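Local coordinates for 3-oxosteroid 1-dehydrogenase (Sterolibacterium denitrificans, PDB 7P18), which probably catalyses the 1,2-dehydrogenation of 3-oxosteroids to 3-oxo-Delta(1)-steroids, passing the electrons through its bound FAD to an acceptor, at residues A19-A24 with A103-Q108; H27-S32 with H556-K561. All coordinates share one frame; numbering follows the deposited sequence.

Interaction 1: A19-A24 with A103-Q108; sequences AMLAAA and ANMTLQ
The terminal methyl of Met105 reaches the side of helix 17-28 and overlaps two side chains there, Leu21 and Ala24, which sit one helical turn apart. CE lies 3.8 Å from Ala24 CB and 4.0 Å from Leu21 CD2, and it is the one atom of Met105 that makes this contact. Getting there takes a straight chain: CG stands opposite the carbonyl carbon (chi1 -58°), with the chain extended beyond CG, which carries CE well out from the backbone. Leu21 meets it crosswise, the two side chains running at about a right angle, and offers a single branch. Helix 17-28 begins within a GxGxxA sequence (Gly14, Gly16, Ala19), consistent with the dinucleotide-binding turn of a Rossmann fold. Met105 itself is where the chain breaks from helical geometry after helix 84-104, and Met105 O takes a weak hydrogen bond from Gln108 NE2 (2.9 Å, 122° at the hydrogen). The contact is entirely apolar and buried. Tyr100 touches both Ala24 and Met105, while Ala219 of helix 208-222 also packs on Met105. From the same helix as Tyr100, Met97 and Ile101 lie against Leu21.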
ATOM      1  N   ALA A  19      -8.130   6.935  -9.465  1.00 21.44           N
ATOM      2  CA  ALA A  19      -9.273   7.015 -10.403  1.00 22.82           C
ATOM      3  C   ALA A  19     -10.293   8.038  -9.912  1.00 23.37           C
ATOM      4  O   ALA A  19     -10.720   8.861 -10.736  1.00 25.07           O
ATOM      5  CB  ALA A  19      -9.885   5.638 -10.596  1.00 23.30           C
ATOM      6  N   MET A  20     -10.685   7.996  -8.640  1.00 22.95           N
ATOM      7  CA  MET A  20     -11.739   8.884  -8.124  1.00 25.08           C
ATOM      8  C   MET A  20     -11.225  10.334  -8.068  1.00 26.42           C
ATOM      9  O   MET A  20     -12.017  11.275  -8.385  1.00 25.16           O
ATOM     10  CB  MET A  20     -12.237   8.376  -6.766  1.00 26.70           C
ATOM     11  CG  MET A  20     -13.016   7.020  -6.876  1.00 27.69           C
ATOM     12  SD  MET A  20     -14.034   6.682  -5.371  1.00 26.95           S
ATOM     13  CE  MET A  20     -12.772   6.099  -4.249  1.00 26.53           C
ATOM     14  N   LEU A  21      -9.949  10.534  -7.695  1.00 25.91           N
ATOM     15  CA  LEU A  21      -9.303  11.880  -7.694  1.00 23.03           C
ATOM     16  C   LEU A  21      -9.327  12.444  -9.118  1.00 23.36           C
ATOM     17  O   LEU A  21      -9.769  13.603  -9.289  1.00 23.82           O
ATOM     18  CB  LEU A  21      -7.872  11.782  -7.149  1.00 23.47           C
ATOM     19  CG  LEU A  21      -7.135  13.103  -6.848  1.00 23.23           C
ATOM     20  CD1 LEU A  21      -6.632  13.754  -8.120  1.00 24.15           C
ATOM     21  CD2 LEU A  21      -8.001  14.069  -6.087  1.00 24.54           C
ATOM     22  N   ALA A  22      -8.896  11.666 -10.108  1.00 23.45           N
ATOM     23  CA  ALA A  22      -8.868  12.098 -11.518  1.00 24.31           C
ATOM     24  C   ALA A  22     -10.291  12.500 -11.927  1.00 28.25           C
ATOM     25  O   ALA A  22     -10.452  13.542 -12.604  1.00 25.93           O
ATOM     26  CB  ALA A  22      -8.274  11.040 -12.409  1.00 25.00           C
ATOM     27  N   ALA A  23     -11.289  11.716 -11.525  1.00 27.35           N
ATOM     28  CA  ALA A  23     -12.713  11.959 -11.851  1.00 27.94           C
ATOM     29  C   ALA A  23     -13.164  13.306 -11.265  1.00 26.71           C
ATOM     30  O   ALA A  23     -13.795  14.116 -12.011  1.00 29.52           O
ATOM     31  CB  ALA A  23     -13.563  10.805 -11.347  1.00 26.45           C
ATOM     32  N   ALA A  24     -12.878  13.570 -10.009  1.00 24.72           N
ATOM     33  CA  ALA A  24     -13.299  14.812  -9.330  1.00 28.53           C
ATOM     34  C   ALA A  24     -12.604  15.997 -10.012  1.00 31.21           C
ATOM     35  O   ALA A  24     -13.254  17.057 -10.241  1.00 28.51           O
ATOM     36  CB  ALA A  24     -12.963  14.751  -7.867  1.00 26.46           C
ATOM     37  N   ALA A 103      -8.727  22.051  -0.294  1.00 27.51           N
ATOM     38  CA  ALA A 103      -9.521  23.275  -0.577  1.00 29.16           C
ATOM     39  C   ALA A 103     -10.897  22.874  -1.138  1.00 32.66           C
ATOM     40  O   ALA A 103     -11.810  23.665  -1.013  1.00 31.58           O
ATOM     41  CB  ALA A 103      -8.780  24.195  -1.519  1.00 33.91           C
ATOM     42  N   ASN A 104     -11.061  21.687  -1.734  1.00 26.02           N
ATOM     43  CA  ASN A 104     -12.281  21.402  -2.531  1.00 28.33           C
ATOM     44  C   ASN A 104     -13.042  20.162  -2.028  1.00 27.21           C
ATOM     45  O   ASN A 104     -13.977  19.767  -2.736  1.00 30.31           O
ATOM     46  CB  ASN A 104     -11.911  21.303  -4.006  1.00 28.14           C
ATOM     47  CG  ASN A 104     -11.358  22.614  -4.508  1.00 32.10           C
ATOM     48  OD1 ASN A 104     -12.131  23.517  -4.778  1.00 32.46           O
ATOM     49  ND2 ASN A 104     -10.041  22.743  -4.607  1.00 27.08           N
ATOM     50  N   MET A 105     -12.681  19.612  -0.868  1.00 27.43           N
ATOM     51  CA  MET A 105     -13.271  18.345  -0.357  1.00 28.21           C
ATOM     52  C   MET A 105     -13.374  18.398   1.155  1.00 27.03           C
ATOM     53  O   MET A 105     -12.585  19.137   1.795  1.00 28.98           O
ATOM     54  CB  MET A 105     -12.426  17.140  -0.784  1.00 27.48           C
ATOM     55  CG  MET A 105     -12.274  17.019  -2.312  1.00 26.86           C
ATOM     56  SD  MET A 105     -11.449  15.442  -2.768  1.00 26.28           S
ATOM     57  CE  MET A 105     -11.291  15.632  -4.530  1.00 26.80           C
ATOM     58  N   THR A 106     -14.294  17.605   1.726  1.00 26.42           N
ATOM     59  CA  THR A 106     -14.401  17.404   3.184  1.00 26.03           C
ATOM     60  C   THR A 106     -13.176  16.622   3.653  1.00 26.19           C
ATOM     61  O   THR A 106     -12.645  16.897   4.753  1.00 26.72           O
ATOM     62  CB  THR A 106     -15.752  16.771   3.574  1.00 29.10           C
ATOM     63  OG1 THR A 106     -16.747  17.684   3.131  1.00 30.87           O
ATOM     64  CG2 THR A 106     -15.928  16.596   5.060  1.00 30.26           C
ATOM     65  N   LEU A 107     -12.722  15.680   2.836  1.00 26.57           N
ATOM     66  CA  LEU A 107     -11.443  14.941   3.059  1.00 25.95           C
ATOM     67  C   LEU A 107     -10.306  15.961   3.276  1.00 25.00           C
ATOM     68  O   LEU A 107     -10.250  16.913   2.495  1.00 25.73           O
ATOM     69  CB  LEU A 107     -11.197  14.081   1.826  1.00 23.99           C
ATOM     70  CG  LEU A 107      -9.901  13.293   1.786  1.00 25.84           C
ATOM     71  CD1 LEU A 107      -9.850  12.296   2.935  1.00 29.07           C
ATOM     72  CD2 LEU A 107      -9.797  12.597   0.430  1.00 25.10           C
ATOM     73  N   GLN A 108      -9.480  15.755   4.291  1.00 24.06           N
ATOM     74  CA  GLN A 108      -8.338  16.624   4.670  1.00 26.80           C
ATOM     75  C   GLN A 108      -7.094  15.736   4.888  1.00 28.38           C
ATOM     76  O   GLN A 108      -7.192  14.726   5.612  1.00 27.57           O
ATOM     77  CB  GLN A 108      -8.684  17.476   5.901  1.00 29.67           C
ATOM     78  CG  GLN A 108      -9.893  18.409   5.713  1.00 29.70           C
ATOM     79  CD  GLN A 108      -9.606  19.540   4.756  1.00 30.26           C
ATOM     80  OE1 GLN A 108      -8.621  20.270   4.944  1.00 31.00           O
ATOM     81  NE2 GLN A 108     -10.385  19.632   3.686  1.00 28.70           N
TER

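Interaction 2: H27-S32 with H556-K561; sequences HDLGLS and HIAASK
One face of the flat peptide group joining Ile557 to Ala558 is covered by Leu31, whose CD1 sits almost straight above the nitrogen, 4.0 Å from Ala558 N. At the carbonyl end of the same peptide, Ile557 O accepts a hydrogen bond from Arg264 NH2. The CD1 methyl of Leu31 also reaches Ile557 CG2 at 3.7 Å, the two side chains meeting at a slant. Ile557 presents this branch because CG2 is the one placed anti to its backbone N. Beside this, Leu29 lies along the methyl of Ala558: Leu29 CD1 is 3.6 Å from Ala558 CB, and Leu29 CB is nearly as close to it at 3.7 Å. Both leucines follow the end of helix 17-28, Leu29 just past its last turn and Leu31 beyond Gly30; the helix closes in a Schellman motif. Gly30, at phi 97°, is the C-prime residue; its N bonds to His27 O over 2.8 Å, and Leu31 N turns back to Ala26 O. Past this turn the chain enters strand 33-36 of the parallel sheet. Val10 of neighbouring strand 10-13 touches both Leu31 and Ile557 from the sheet side. Toward the chain terminus, Ser560 OG donates a hydrogen bond to His556 O (2.6 Å).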
ATOM      1  N   HIS A  27     -13.972  16.676 -13.543  1.00 29.39           N
ATOM      2  CA  HIS A  27     -15.272  17.340 -13.333  1.00 31.16           C
ATOM      3  C   HIS A  27     -15.046  18.821 -13.015  1.00 33.02           C
ATOM      4  O   HIS A  27     -15.683  19.678 -13.688  1.00 36.73           O
ATOM      5  CB  HIS A  27     -16.062  16.665 -12.224  1.00 31.85           C
ATOM      6  CG  HIS A  27     -17.379  17.320 -11.984  1.00 33.21           C
ATOM      7  ND1 HIS A  27     -17.522  18.371 -11.110  1.00 34.41           N
ATOM      8  CD2 HIS A  27     -18.602  17.057 -12.488  1.00 32.19           C
ATOM      9  CE1 HIS A  27     -18.793  18.724 -11.084  1.00 37.47           C
ATOM     10  NE2 HIS A  27     -19.471  17.909 -11.898  1.00 36.64           N
ATOM     11  N   ASP A  28     -14.162  19.132 -12.066  1.00 30.02           N
ATOM     12  CA  ASP A  28     -13.958  20.528 -11.588  1.00 30.86           C
ATOM     13  C   ASP A  28     -13.392  21.385 -12.709  1.00 32.84           C
ATOM     14  O   ASP A  28     -13.568  22.594 -12.600  1.00 35.00           O
ATOM     15  CB  ASP A  28     -13.108  20.598 -10.331  1.00 30.80           C
ATOM     16  CG  ASP A  28     -13.837  20.149  -9.088  1.00 30.84           C
ATOM     17  OD1 ASP A  28     -15.078  19.981  -9.166  1.00 31.76           O
ATOM     18  OD2 ASP A  28     -13.191  19.959  -8.073  1.00 31.09           O
ATOM     19  N   LEU A  29     -12.808  20.780 -13.755  1.00 30.76           N
ATOM     20  CA  LEU A  29     -12.253  21.492 -14.936  1.00 31.91           C
ATOM     21  C   LEU A  29     -13.286  21.555 -16.069  1.00 34.48           C
ATOM     22  O   LEU A  29     -12.920  22.019 -17.146  1.00 35.14           O
ATOM     23  CB  LEU A  29     -10.974  20.783 -15.391  1.00 30.74           C
ATOM     24  CG  LEU A  29      -9.791  20.854 -14.413  1.00 31.84           C
ATOM     25  CD1 LEU A  29      -8.603  20.033 -14.938  1.00 31.87           C
ATOM     26  CD2 LEU A  29      -9.375  22.311 -14.158  1.00 34.06           C
ATOM     27  N   GLY A  30     -14.520  21.101 -15.830  1.00 35.53           N
ATOM     28  CA  GLY A  30     -15.672  21.316 -16.728  1.00 38.60           C
ATOM     29  C   GLY A  30     -15.929  20.136 -17.647  1.00 42.96           C
ATOM     30  O   GLY A  30     -16.682  20.316 -18.605  1.00 36.68           O
ATOM     31  N   LEU A  31     -15.329  18.964 -17.390  1.00 35.33           N
ATOM     32  CA  LEU A  31     -15.538  17.765 -18.235  1.00 36.88           C
ATOM     33  C   LEU A  31     -16.622  16.891 -17.606  1.00 35.05           C
ATOM     34  O   LEU A  31     -16.640  16.758 -16.349  1.00 31.73           O
ATOM     35  CB  LEU A  31     -14.236  16.953 -18.353  1.00 40.21           C
ATOM     36  CG  LEU A  31     -13.043  17.719 -18.924  1.00 42.09           C
ATOM     37  CD1 LEU A  31     -11.718  17.099 -18.482  1.00 39.31           C
ATOM     38  CD2 LEU A  31     -13.138  17.786 -20.441  1.00 40.79           C
ATOM     39  N   SER A  32     -17.421  16.255 -18.464  1.00 31.94           N
ATOM     40  CA  SER A  32     -18.388  15.196 -18.089  1.00 33.89           C
ATOM     41  C   SER A  32     -17.598  13.898 -17.851  1.00 30.83           C
ATOM     42  O   SER A  32     -16.767  13.519 -18.707  1.00 34.71           O
ATOM     43  CB  SER A  32     -19.503  15.035 -19.127  1.00 29.17           C
ATOM     44  OG  SER A  32     -19.043  14.451 -20.335  1.00 33.86           O
ATOM     45  N   HIS A 556      -4.327  17.538 -18.144  1.00 27.43           N
ATOM     46  CA  HIS A 556      -3.877  17.442 -19.542  1.00 28.28           C
ATOM     47  C   HIS A 556      -5.094  17.387 -20.459  1.00 30.32           C
ATOM     48  O   HIS A 556      -5.097  18.077 -21.526  1.00 33.38           O
ATOM     49  CB  HIS A 556      -2.940  16.262 -19.760  1.00 27.01           C
ATOM     50  CG  HIS A 556      -2.338  16.269 -21.121  1.00 27.91           C
ATOM     51  ND1 HIS A 556      -2.904  15.605 -22.176  1.00 26.84           N
ATOM     52  CD2 HIS A 556      -1.245  16.917 -21.602  1.00 26.98           C
ATOM     53  CE1 HIS A 556      -2.158  15.805 -23.253  1.00 27.43           C
ATOM     54  NE2 HIS A 556      -1.103  16.560 -22.899  1.00 26.23           N
ATOM     55  N   ILE A 557      -6.087  16.586 -20.087  1.00 29.00           N
ATOM     56  CA  ILE A 557      -7.324  16.406 -20.893  1.00 31.13           C
ATOM     57  C   ILE A 557      -8.032  17.773 -21.013  1.00 29.00           C
ATOM     58  O   ILE A 557      -8.371  18.159 -22.122  1.00 32.25           O
ATOM     59  CB  ILE A 557      -8.232  15.329 -20.291  1.00 30.89           C
ATOM     60  CG1 ILE A 557      -7.623  13.924 -20.328  1.00 28.21           C
ATOM     61  CG2 ILE A 557      -9.586  15.365 -20.980  1.00 33.09           C
ATOM     62  CD1 ILE A 557      -8.384  12.929 -19.459  1.00 27.36           C
ATOM     63  N   ALA A 558      -8.238  18.472 -19.911  1.00 28.97           N
ATOM     64  CA  ALA A 558      -8.851  19.831 -19.904  1.00 28.13           C
ATOM     65  C   ALA A 558      -8.024  20.853 -20.720  1.00 30.77           C
ATOM     66  O   ALA A 558      -8.650  21.676 -21.426  1.00 29.63           O
ATOM     67  CB  ALA A 558      -9.077  20.295 -18.504  1.00 30.74           C
ATOM     68  N   ALA A 559      -6.690  20.828 -20.665  1.00 30.74           N
ATOM     69  CA  ALA A 559      -5.815  21.837 -21.301  1.00 37.89           C
ATOM     70  C   ALA A 559      -5.834  21.646 -22.826  1.00 40.68           C
ATOM     71  O   ALA A 559      -5.372  22.562 -23.526  1.00 41.10           O
ATOM     72  CB  ALA A 559      -4.406  21.754 -20.772  1.00 31.05           C
ATOM     73  N   SER A 560      -6.339  20.502 -23.296  1.00 42.81           N
ATOM     74  CA  SER A 560      -6.381  20.080 -24.717  1.00 50.90           C
ATOM     75  C   SER A 560      -7.522  20.772 -25.482  1.00 52.32           C
ATOM     76  O   SER A 560      -7.436  20.771 -26.703  1.00 57.15           O
ATOM     77  CB  SER A 560      -6.496  18.582 -24.817  1.00 49.08           C
ATOM     78  OG  SER A 560      -5.434  17.961 -24.125  1.00 53.23           O
ATOM     79  N   LYS A 561      -8.534  21.325 -24.805  1.00 57.61           N
ATOM     80  CA  LYS A 561      -9.647  22.100 -25.432  1.00 64.61           C
ATOM     81  C   LYS A 561     -10.375  21.232 -26.462  1.00 67.19           C
ATOM     82  O   LYS A 561     -11.536  21.465 -26.813  1.00 76.91           O
ATOM     83  CB  LYS A 561      -9.095  23.377 -26.072  1.00 70.91           C
ATOM     84  CG  LYS A 561      -8.197  24.203 -25.158  1.00 77.20           C
ATOM     85  CD  LYS A 561      -8.775  24.385 -23.750  1.00 81.44           C
ATOM     86  CE  LYS A 561      -7.793  24.964 -22.752  1.00 86.23           C
ATOM     87  NZ  LYS A 561      -7.434  26.367 -23.072  1.00 88.30           N
TER

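In the fold
Helix 17-28 and the turn that ends it are common to the two contacts. Interaction 1 packs Met105, just past the end of helix 84-104, against the middle of it, and interaction 2 sets its C-terminal turn against the end of helix 543-559; their centres are 15 Å apart. Arg223 connects the two regions, bonding Asn104 O and forming a salt bridge with Asp28, whose other carboxylate oxygen bonds the hydroxyl of Tyr100. Interaction 1 is the nearer to the cofactor: the side chain of Leu21 is about 9 Å from the bound FAD, and about as far from those of the FAD-binding residues Ser46 and Leu543. Interaction 2 is remote from the FAD and steroid pockets, although helix 543-559 starts at Leu543.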